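Local coordinates for regulatory protein RecX (Lactobacillus salivarius, PDB 3E3V) that probably modulates the activity of the recombinase RecA, and is seen here as the part of the chain that carries its three-helix domains, at residues 16-25 and 48-59; 67-78 and 89-98. All blocks are in the same frame, centred on the assembly; numbering follows the deposited sequence.

Contact 1 of 2, residues 16-25 and 48-59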
loop_
_atom_site.group_PDB
_atom_site.type_symbol
_atom_site.label_atom_id
_atom_site.label_comp_id
_atom_site.label_asym_id
_atom_site.label_seq_id
_atom_site.Cartn_x
_atom_site.Cartn_y
_atom_site.Cartn_z
ATOM N N ASP A 16 -7.463 5.502 33.051
ATOM C CA ASP A 16 -7.833 4.702 31.893
ATOM C C ASP A 16 -7.336 5.411 30.638
ATOM O O ASP A 16 -6.642 4.829 29.813
ATOM C CB ASP A 16 -9.355 4.561 31.826
ATOM C CG ASP A 16 -9.794 3.301 31.106
ATOM O OD1 ASP A 16 -10.972 3.232 30.687
ATOM O OD2 ASP A 16 -8.964 2.375 30.972
ATOM N N ILE A 17 -7.709 6.678 30.506
ATOM C CA ILE A 17 -7.310 7.488 29.367
ATOM C C ILE A 17 -5.783 7.608 29.348
ATOM O O ILE A 17 -5.157 7.684 28.289
ATOM C CB ILE A 17 -7.961 8.890 29.467
ATOM C CG1 ILE A 17 -9.482 8.733 29.571
ATOM C CG2 ILE A 17 -7.609 9.731 28.259
ATOM C CD1 ILE A 17 -10.233 10.022 29.835
ATOM N N SER A 18 -5.189 7.599 30.535
ATOM C CA SER A 18 -3.748 7.704 30.685
ATOM C C SER A 18 -3.042 6.472 30.138
ATOM O O SER A 18 -2.082 6.579 29.374
ATOM C CB SER A 18 -3.395 7.886 32.160
ATOM O OG SER A 18 -1.996 7.843 32.348
ATOM N N LYS A 19 -3.505 5.296 30.548
ATOM C CA LYS A 19 -2.903 4.060 30.065
ATOM C C LYS A 19 -3.094 3.990 28.550
ATOM O O LYS A 19 -2.257 3.447 27.832
ATOM C CB LYS A 19 -3.554 2.842 30.736
ATOM C CG LYS A 19 -3.390 2.804 32.258
ATOM C CD LYS A 19 -4.051 1.572 32.872
ATOM C CE LYS A 19 -3.086 0.397 32.959
ATOM N NZ LYS A 19 -1.970 0.683 33.914
ATOM N N GLY A 20 -4.204 4.550 28.078
ATOM C CA GLY A 20 -4.495 4.557 26.659
ATOM C C GLY A 20 -3.514 5.408 25.873
ATOM O O GLY A 20 -3.037 4.988 24.818
ATOM N N TYR A 21 -3.212 6.603 26.375
ATOM C CA TYR A 21 -2.264 7.494 25.709
ATOM C C TYR A 21 -0.857 6.920 25.723
ATOM O O TYR A 21 -0.091 7.123 24.781
ATOM C CB TYR A 21 -2.239 8.877 26.375
ATOM C CG TYR A 21 -3.305 9.833 25.870
ATOM C CD1 TYR A 21 -3.361 10.192 24.527
ATOM C CD2 TYR A 21 -4.252 10.381 26.738
ATOM C CE1 TYR A 21 -4.324 11.068 24.062
ATOM C CE2 TYR A 21 -5.222 11.258 26.278
ATOM C CZ TYR A 21 -5.251 11.600 24.937
ATOM O OH TYR A 21 -6.195 12.492 24.465
ATOM N N ASN A 22 -0.514 6.217 26.801
ATOM C CA ASN A 22 0.807 5.625 26.933
ATOM C C ASN A 22 1.042 4.499 25.929
ATOM O O ASN A 22 2.075 4.457 25.261
ATOM C CB ASN A 22 1.012 5.115 28.365
ATOM C CG ASN A 22 2.349 4.420 28.556
ATOM O OD1 ASN A 22 2.404 3.197 28.718
ATOM N ND2 ASN A 22 3.433 5.189 28.535
ATOM N N ALA A 23 0.085 3.586 25.817
ATOM C CA ALA A 23 0.225 2.477 24.885
ATOM C C ALA A 23 0.269 2.984 23.442
ATOM O O ALA A 23 0.978 2.424 22.590
ATOM C CB ALA A 23 -0.930 1.499 25.069
ATOM N N ALA A 24 -0.483 4.051 23.173
ATOM C CA ALA A 24 -0.538 4.622 21.838
ATOM C C ALA A 24 0.815 5.144 21.395
ATOM O O ALA A 24 1.251 4.867 20.277
ATOM C CB ALA A 24 -1.572 5.744 21.782
ATOM N N LEU A 25 1.483 5.908 22.255
ATOM C CA LEU A 25 2.786 6.447 21.884
ATOM C C LEU A 25 3.893 5.399 21.820
ATOM O O LEU A 25 4.910 5.610 21.159
ATOM C CB LEU A 25 3.184 7.606 22.804
ATOM C CG LEU A 25 2.609 8.925 22.272
ATOM C CD1 LEU A 25 1.154 9.075 22.711
ATOM C CD2 LEU A 25 3.449 10.089 22.755
ATOM N N HIS A 48 -12.649 1.541 26.683
ATOM C CA HIS A 48 -13.937 1.838 26.071
ATOM C C HIS A 48 -13.912 2.837 24.918
ATOM O O HIS A 48 -13.049 3.712 24.855
ATOM C CB HIS A 48 -14.901 2.305 27.160
ATOM C CG HIS A 48 -15.008 1.348 28.307
ATOM N ND1 HIS A 48 -15.555 0.088 28.177
ATOM C CD2 HIS A 48 -14.590 1.443 29.591
ATOM C CE1 HIS A 48 -15.467 -0.550 29.330
ATOM N NE2 HIS A 48 -14.884 0.251 30.206
ATOM N N GLU A 49 -14.872 2.684 24.008
ATOM C CA GLU A 49 -15.009 3.550 22.839
ATOM C C GLU A 49 -15.149 5.009 23.245
ATOM O O GLU A 49 -14.823 5.916 22.478
ATOM C CB GLU A 49 -16.232 3.134 22.017
ATOM C CG GLU A 49 -15.900 2.398 20.729
ATOM C CD GLU A 49 -15.022 1.183 20.960
ATOM O OE1 GLU A 49 -15.456 0.264 21.685
ATOM O OE2 GLU A 49 -13.897 1.149 20.416
ATOM N N ASP A 50 -15.648 5.226 24.455
ATOM C CA ASP A 50 -15.830 6.572 24.982
ATOM C C ASP A 50 -14.466 7.250 25.047
ATOM O O ASP A 50 -14.311 8.414 24.676
ATOM C CB ASP A 50 -16.423 6.504 26.394
ATOM C CG ASP A 50 -17.495 5.436 26.530
ATOM O OD1 ASP A 50 -17.166 4.235 26.407
ATOM O OD2 ASP A 50 -18.669 5.798 26.759
ATOM N N TYR A 51 -13.479 6.491 25.513
ATOM C CA TYR A 51 -12.118 6.982 25.679
ATOM C C TYR A 51 -11.211 6.836 24.453
ATOM O O TYR A 51 -10.364 7.694 24.202
ATOM C CB TYR A 51 -11.494 6.290 26.891
ATOM C CG TYR A 51 -12.318 6.448 28.156
ATOM C CD1 TYR A 51 -12.677 7.716 28.620
ATOM C CD2 TYR A 51 -12.738 5.335 28.888
ATOM C CE1 TYR A 51 -13.431 7.874 29.776
ATOM C CE2 TYR A 51 -13.493 5.481 30.049
ATOM C CZ TYR A 51 -13.836 6.755 30.488
ATOM O OH TYR A 51 -14.584 6.916 31.634
ATOM N N ILE A 52 -11.380 5.755 23.699
ATOM C CA ILE A 52 -10.572 5.534 22.502
ATOM C C ILE A 52 -10.726 6.715 21.555
ATOM O O ILE A 52 -9.744 7.234 21.021
ATOM C CB ILE A 52 -11.001 4.245 21.767
ATOM C CG1 ILE A 52 -10.523 3.022 22.549
ATOM C CG2 ILE A 52 -10.432 4.228 20.359
ATOM C CD1 ILE A 52 -10.872 1.698 21.902
ATOM N N SER A 53 -11.967 7.140 21.363
ATOM C CA SER A 53 -12.263 8.258 20.489
ATOM C C SER A 53 -11.588 9.547 20.943
ATOM O O SER A 53 -11.137 10.345 20.118
ATOM C CB SER A 53 -13.768 8.479 20.422
ATOM O OG SER A 53 -14.056 9.646 19.674
ATOM N N GLU A 54 -11.536 9.760 22.256
ATOM C CA GLU A 54 -10.908 10.963 22.795
ATOM C C GLU A 54 -9.412 10.913 22.491
ATOM O O GLU A 54 -8.821 11.893 22.039
ATOM C CB GLU A 54 -11.135 11.045 24.309
ATOM C CG GLU A 54 -10.641 12.335 24.954
ATOM C CD GLU A 54 -10.688 12.281 26.479
ATOM O OE1 GLU A 54 -11.740 11.887 27.031
ATOM O OE2 GLU A 54 -9.673 12.632 27.121
ATOM N N ILE A 55 -8.813 9.754 22.725
ATOM C CA ILE A 55 -7.387 9.540 22.480
ATOM C C ILE A 55 -7.039 9.684 21.000
ATOM O O ILE A 55 -6.080 10.367 20.641
ATOM C CB ILE A 55 -6.965 8.139 22.975
ATOM C CG1 ILE A 55 -7.208 8.049 24.481
ATOM C CG2 ILE A 55 -5.487 7.875 22.665
ATOM C CD1 ILE A 55 -6.905 6.692 25.078
ATOM N N ILE A 56 -7.839 9.058 20.140
ATOM C CA ILE A 56 -7.614 9.111 18.698
ATOM C C ILE A 56 -7.668 10.532 18.125
ATOM O O ILE A 56 -6.812 10.912 17.334
ATOM C CB ILE A 56 -8.639 8.228 17.933
ATOM C CG1 ILE A 56 -8.464 6.757 18.329
ATOM C CG2 ILE A 56 -8.465 8.403 16.417
ATOM C CD1 ILE A 56 -7.104 6.176 18.004
ATOM N N ASN A 57 -8.678 11.307 18.506
ATOM C CA ASN A 57 -8.802 12.675 18.015
ATOM C C ASN A 57 -7.622 13.531 18.446
ATOM O O ASN A 57 -7.133 14.366 17.685
ATOM C CB ASN A 57 -10.096 13.312 18.514
ATOM C CG ASN A 57 -11.314 12.747 17.824
ATOM O OD1 ASN A 57 -11.371 12.687 16.596
ATOM N ND2 ASN A 57 -12.297 12.324 18.610
ATOM N N LYS A 58 -7.184 13.335 19.679
ATOM C CA LYS A 58 -6.050 14.078 20.205
ATOM C C LYS A 58 -4.813 13.708 19.388
ATOM O O LYS A 58 -4.050 14.581 18.971
ATOM C CB LYS A 58 -5.833 13.734 21.683
ATOM C CG LYS A 58 -4.642 14.427 22.331
ATOM C CD LYS A 58 -4.683 15.923 22.119
ATOM C CE LYS A 58 -3.933 16.639 23.226
ATOM N NZ LYS A 58 -4.559 16.371 24.551
ATOM N N LEU A 59 -4.617 12.412 19.157
ATOM C CA LEU A 59 -3.471 11.959 18.376
ATOM C C LEU A 59 -3.522 12.513 16.954
ATOM O O LEU A 59 -2.493 12.854 16.374
ATOM C CB LEU A 59 -3.422 10.433 18.333
ATOM C CG LEU A 59 -3.202 9.743 19.678
ATOM C CD1 LEU A 59 -3.163 8.223 19.478
ATOM C CD2 LEU A 59 -1.908 10.229 20.298
#
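Y21 lays its ring over I55: CG1 of I55 stands over the ring centre, 4.1 Å from the centroid, a CH-pi contact. The tyrosine CG lies anti to its own carbonyl carbon (chi1 -85°), which swings the ring across the second helix, so that it covers I55 and reaches K58. CG2 of I55 meets CD1 of Y21 at 3.7 Å, while the phenol oxygen runs on to the aliphatic start of K58, whose CB lies at the ring edge, in its plane. One turn earlier I17 meets Y51. Its CG1 comes within 3.5 Å of Y51 CD1, the two side chains crossing at about a right angle, and its CD1 also rests on the carboxylate end of E54. On the other half of the Y51 ring, D16 brings OD1 to 3.3 Å from CD2, with carboxylate and ring planes 78° apart. I55 CD1 packs on the backbone of G20, 3.6 Å from G20 CA, where the first helix has no side chain. Further along, L59 straddles A24 and L25, its CD1 3.7 Å from A24 CB. The contact between the segments is thus mostly apolar, with E54 and K58 flanking it and D16 against the Y51 ring. The axes of the two segments approach to 9.9 Å at 46° between their directions, within the first three-helix domain of RecX. Between them in sequence comes helix 35-39, which packs against I56 on another side of helix 49-61, while L59 also touches L64 in the loop leading to helix 67-81.

Contact 2 of 2, residues 67-78 and 89-98; sequences DKNYAESYVRTM and IKLNLSKKGI
The axes of the two segments, on helices 67-81 and 86-94, run roughly antiparallel, 142° between their directions and 10.7 Å apart at closest approach. G97, with positive phi, closes the second helix in a Schellman motif, I98 N bonding back to L93 O and G97 N to S94 O. Y74 carries the middle. With CG anti to the backbone N (chi1 -178°), its ring extends across to the second helix, where L93 slides past it, CD2 to Y74 CD2 3.4 Å. The phenol oxygen receives a weak, bent hydrogen bond from N92 ND2 (2.8 Å), ring and amide planes being 81° apart. Nearer the C-terminus of the first segment, I89 CG2 lies 3.9 Å from V75 CG2, and its CG1 rests on M78 CB. At the other end I98 CD1 wedges between D67 and the Y70 ring, 3.9 Å from Y70 CD2; the Y70 hydroxyl lies across the chain of K96. A water donates to both D67 OD2 (2.7 Å) and G97 O. D67 OD1 accepts from R35 N, and K96 NZ pairs with E37. Apolar packing therefore supplies most of the grip, while D67 and K96, through R35 and E37, also tie this pair to helix 35-39.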
loop_
_atom_site.group_PDB
_atom_site.type_symbol
_atom_site.label_atom_id
_atom_site.label_comp_id
_atom_site.label_asym_id
_atom_site.label_seq_id
_atom_site.Cartn_x
_atom_site.Cartn_y
_atom_site.Cartn_z
ATOM N N ASP A 67 -3.655 9.293 8.344
ATOM C CA ASP A 67 -3.830 8.312 7.293
ATOM C C ASP A 67 -3.356 8.737 5.901
ATOM O O ASP A 67 -2.867 7.901 5.136
ATOM C CB ASP A 67 -5.289 7.839 7.271
ATOM C CG ASP A 67 -5.588 6.826 8.377
ATOM O OD1 ASP A 67 -4.657 6.470 9.142
ATOM O OD2 ASP A 67 -6.751 6.374 8.485
ATOM N N LYS A 68 -3.480 10.016 5.558
ATOM C CA LYS A 68 -3.013 10.474 4.245
ATOM C C LYS A 68 -1.503 10.256 4.157
ATOM O O LYS A 68 -0.983 9.787 3.143
ATOM C CB LYS A 68 -3.340 11.955 4.043
ATOM C CG LYS A 68 -2.667 12.592 2.834
ATOM C CD LYS A 68 -3.005 14.079 2.761
ATOM C CE LYS A 68 -1.819 14.907 2.262
ATOM N NZ LYS A 68 -1.420 14.540 0.885
ATOM N N ASN A 69 -0.802 10.586 5.237
ATOM C CA ASN A 69 0.642 10.401 5.281
ATOM C C ASN A 69 0.996 8.907 5.336
ATOM O O ASN A 69 1.966 8.470 4.727
ATOM C CB ASN A 69 1.230 11.116 6.492
ATOM C CG ASN A 69 2.716 10.896 6.617
ATOM O OD1 ASN A 69 3.484 11.234 5.714
ATOM N ND2 ASN A 69 3.137 10.323 7.735
ATOM N N TYR A 70 0.219 8.125 6.078
ATOM C CA TYR A 70 0.482 6.686 6.149
ATOM C C TYR A 70 0.430 6.103 4.735
ATOM O O TYR A 70 1.383 5.486 4.262
ATOM C CB TYR A 70 -0.572 5.968 6.995
ATOM C CG TYR A 70 -0.276 4.482 7.159
ATOM C CD1 TYR A 70 0.505 4.021 8.222
ATOM C CD2 TYR A 70 -0.729 3.550 6.223
ATOM C CE1 TYR A 70 0.831 2.662 8.353
ATOM C CE2 TYR A 70 -0.407 2.191 6.343
ATOM C CZ TYR A 70 0.370 1.756 7.407
ATOM O OH TYR A 70 0.686 0.419 7.539
ATOM N N ALA A 71 -0.704 6.305 4.071
ATOM C CA ALA A 71 -0.927 5.796 2.720
ATOM C C ALA A 71 0.115 6.261 1.708
ATOM O O ALA A 71 0.556 5.485 0.865
ATOM C CB ALA A 71 -2.336 6.183 2.246
ATOM N N GLU A 72 0.513 7.530 1.777
ATOM C CA GLU A 72 1.503 8.028 0.837
ATOM C C GLU A 72 2.878 7.380 0.997
ATOM O O GLU A 72 3.532 7.049 0.009
ATOM C CB GLU A 72 1.615 9.553 0.937
ATOM C CG GLU A 72 0.702 10.267 -0.044
ATOM C CD GLU A 72 0.714 11.775 0.122
ATOM O OE1 GLU A 72 1.805 12.341 0.346
ATOM O OE2 GLU A 72 -0.369 12.391 0.013
ATOM N N SER A 73 3.320 7.197 2.234
ATOM C CA SER A 73 4.619 6.586 2.460
ATOM C C SER A 73 4.566 5.100 2.086
ATOM O O SER A 73 5.539 4.546 1.561
ATOM C CB SER A 73 5.031 6.758 3.917
ATOM O OG SER A 73 4.069 6.168 4.765
ATOM N N TYR A 74 3.432 4.454 2.341
ATOM C CA TYR A 74 3.305 3.047 1.980
ATOM C C TYR A 74 3.467 2.932 0.468
ATOM O O TYR A 74 4.242 2.110 -0.013
ATOM C CB TYR A 74 1.944 2.484 2.392
ATOM C CG TYR A 74 1.808 1.002 2.058
ATOM C CD1 TYR A 74 2.594 0.046 2.710
ATOM C CD2 TYR A 74 0.941 0.568 1.058
ATOM C CE1 TYR A 74 2.525 -1.308 2.365
ATOM C CE2 TYR A 74 0.861 -0.786 0.704
ATOM C CZ TYR A 74 1.658 -1.712 1.361
ATOM O OH TYR A 74 1.617 -3.035 1.001
ATOM N N VAL A 75 2.743 3.772 -0.273
ATOM C CA VAL A 75 2.803 3.781 -1.736
ATOM C C VAL A 75 4.224 4.030 -2.242
ATOM O O VAL A 75 4.703 3.354 -3.153
ATOM C CB VAL A 75 1.846 4.866 -2.327
ATOM C CG1 VAL A 75 2.193 5.165 -3.796
ATOM C CG2 VAL A 75 0.409 4.385 -2.225
ATOM N N ARG A 76 4.914 4.988 -1.642
ATOM C CA ARG A 76 6.287 5.276 -2.054
ATOM C C ARG A 76 7.168 4.055 -1.761
ATOM O O ARG A 76 8.000 3.658 -2.575
ATOM C CB ARG A 76 6.810 6.511 -1.304
ATOM C CG ARG A 76 6.114 7.818 -1.707
ATOM C CD ARG A 76 6.943 9.048 -1.320
ATOM N NE ARG A 76 6.398 10.292 -1.866
ATOM C CZ ARG A 76 5.485 11.045 -1.256
ATOM N NH1 ARG A 76 5.016 10.682 -0.066
ATOM N NH2 ARG A 76 5.032 12.152 -1.836
ATOM N N THR A 77 6.985 3.461 -0.590
ATOM C CA THR A 77 7.749 2.281 -0.233
ATOM C C THR A 77 7.557 1.152 -1.252
ATOM O O THR A 77 8.536 0.628 -1.780
ATOM C CB THR A 77 7.363 1.800 1.174
ATOM O OG1 THR A 77 7.804 2.780 2.129
ATOM C CG2 THR A 77 8.020 0.445 1.495
ATOM N N MET A 78 6.301 0.801 -1.547
ATOM C CA MET A 78 6.021 -0.262 -2.506
ATOM C C MET A 78 6.535 0.051 -3.920
ATOM O O MET A 78 7.013 -0.843 -4.610
ATOM C CB MET A 78 4.517 -0.585 -2.524
ATOM C CG MET A 78 3.980 -1.163 -1.204
ATOM S SD MET A 78 4.830 -2.638 -0.576
ATOM C CE MET A 78 4.099 -3.865 -1.610
ATOM N N ILE A 89 -1.356 -2.820 -4.149
ATOM C CA ILE A 89 -0.962 -1.813 -3.166
ATOM C C ILE A 89 -2.227 -1.332 -2.452
ATOM O O ILE A 89 -2.243 -1.153 -1.235
ATOM C CB ILE A 89 -0.237 -0.623 -3.858
ATOM C CG1 ILE A 89 1.126 -1.103 -4.389
ATOM C CG2 ILE A 89 -0.045 0.535 -2.880
ATOM C CD1 ILE A 89 1.823 -0.138 -5.350
ATOM N N LYS A 90 -3.297 -1.163 -3.221
ATOM C CA LYS A 90 -4.563 -0.694 -2.684
ATOM C C LYS A 90 -5.214 -1.672 -1.711
ATOM O O LYS A 90 -5.696 -1.266 -0.657
ATOM C CB LYS A 90 -5.547 -0.367 -3.820
ATOM C CG LYS A 90 -6.849 0.294 -3.322
ATOM C CD LYS A 90 -7.908 0.436 -4.430
ATOM C CE LYS A 90 -9.194 1.059 -3.890
ATOM N NZ LYS A 90 -9.737 0.305 -2.705
ATOM N N LEU A 91 -5.248 -2.954 -2.061
ATOM C CA LEU A 91 -5.846 -3.924 -1.163
ATOM C C LEU A 91 -4.986 -4.070 0.087
ATOM O O LEU A 91 -5.498 -4.401 1.150
ATOM C CB LEU A 91 -6.052 -5.279 -1.860
ATOM C CG LEU A 91 -4.913 -6.248 -2.172
ATOM C CD1 LEU A 91 -4.486 -7.011 -0.915
ATOM C CD2 LEU A 91 -5.406 -7.240 -3.226
ATOM N N ASN A 92 -3.682 -3.821 -0.020
ATOM C CA ASN A 92 -2.832 -3.905 1.170
ATOM C C ASN A 92 -3.239 -2.753 2.085
ATOM O O ASN A 92 -3.381 -2.919 3.304
ATOM C CB ASN A 92 -1.342 -3.808 0.811
ATOM C CG ASN A 92 -0.822 -5.065 0.138
ATOM O OD1 ASN A 92 -1.383 -6.137 0.300
ATOM N ND2 ASN A 92 0.257 -4.936 -0.612
ATOM N N LEU A 93 -3.433 -1.584 1.485
ATOM C CA LEU A 93 -3.871 -0.403 2.225
ATOM C C LEU A 93 -5.237 -0.660 2.873
ATOM O O LEU A 93 -5.457 -0.295 4.032
ATOM C CB LEU A 93 -3.957 0.807 1.283
ATOM C CG LEU A 93 -2.588 1.360 0.859
ATOM C CD1 LEU A 93 -2.721 2.307 -0.326
ATOM C CD2 LEU A 93 -1.973 2.068 2.051
ATOM N N SER A 94 -6.158 -1.273 2.128
ATOM C CA SER A 94 -7.491 -1.578 2.669
ATOM C C SER A 94 -7.399 -2.537 3.850
ATOM O O SER A 94 -8.177 -2.439 4.798
ATOM C CB SER A 94 -8.399 -2.218 1.609
ATOM O OG SER A 94 -8.695 -1.327 0.565
ATOM N N LYS A 95 -6.461 -3.475 3.777
ATOM C CA LYS A 95 -6.278 -4.452 4.843
ATOM C C LYS A 95 -5.691 -3.826 6.104
ATOM O O LYS A 95 -5.638 -4.462 7.156
ATOM C CB LYS A 95 -5.385 -5.592 4.359
ATOM C CG LYS A 95 -6.102 -6.593 3.462
ATOM C CD LYS A 95 -5.113 -7.496 2.721
ATOM C CE LYS A 95 -4.171 -8.222 3.668
ATOM N NZ LYS A 95 -4.892 -9.126 4.608
ATOM N N LYS A 96 -5.247 -2.577 5.991
ATOM C CA LYS A 96 -4.672 -1.850 7.118
ATOM C C LYS A 96 -5.673 -0.842 7.679
ATOM O O LYS A 96 -5.382 -0.133 8.637
ATOM C CB LYS A 96 -3.404 -1.115 6.674
ATOM C CG LYS A 96 -2.184 -1.996 6.504
ATOM C CD LYS A 96 -1.630 -2.410 7.864
ATOM C CE LYS A 96 -0.349 -3.216 7.739
ATOM N NZ LYS A 96 0.240 -3.510 9.077
ATOM N N GLY A 97 -6.845 -0.762 7.066
ATOM C CA GLY A 97 -7.852 0.169 7.543
ATOM C C GLY A 97 -7.880 1.530 6.858
ATOM O O GLY A 97 -8.486 2.466 7.378
ATOM N N ILE A 98 -7.238 1.652 5.700
ATOM C CA ILE A 98 -7.221 2.913 4.967
ATOM C C ILE A 98 -8.469 3.060 4.091
ATOM O O ILE A 98 -8.825 2.147 3.344
ATOM C CB ILE A 98 -5.956 3.017 4.071
ATOM C CG1 ILE A 98 -4.695 3.017 4.942
ATOM C CG2 ILE A 98 -6.012 4.280 3.216
ATOM C CD1 ILE A 98 -4.586 4.204 5.888
HETATM O O HOH W 1 -7.287 3.971 9.531
#

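In the fold
Both segments of contact 1 precede those of contact 2 along an elongated, all-helical chain. Contact 1 joins helices 14-29 and 49-61 in the first three-helix domain; contact 2 joins helices 67-81 and 86-94 in the second. Their centres are about 23 Å apart and their nearest atoms about 8 Å, without touching. Helix 49-61 leads directly to helix 67-81, and R35 and E37 from the first domain bind residues of contact 2, so the junction is more than a linker. Contact 2 lies near the middle of the chain, contact 1 toward one end, and the third domain follows; the first two domains each have their own helix pair, as expected of successive three-helix units.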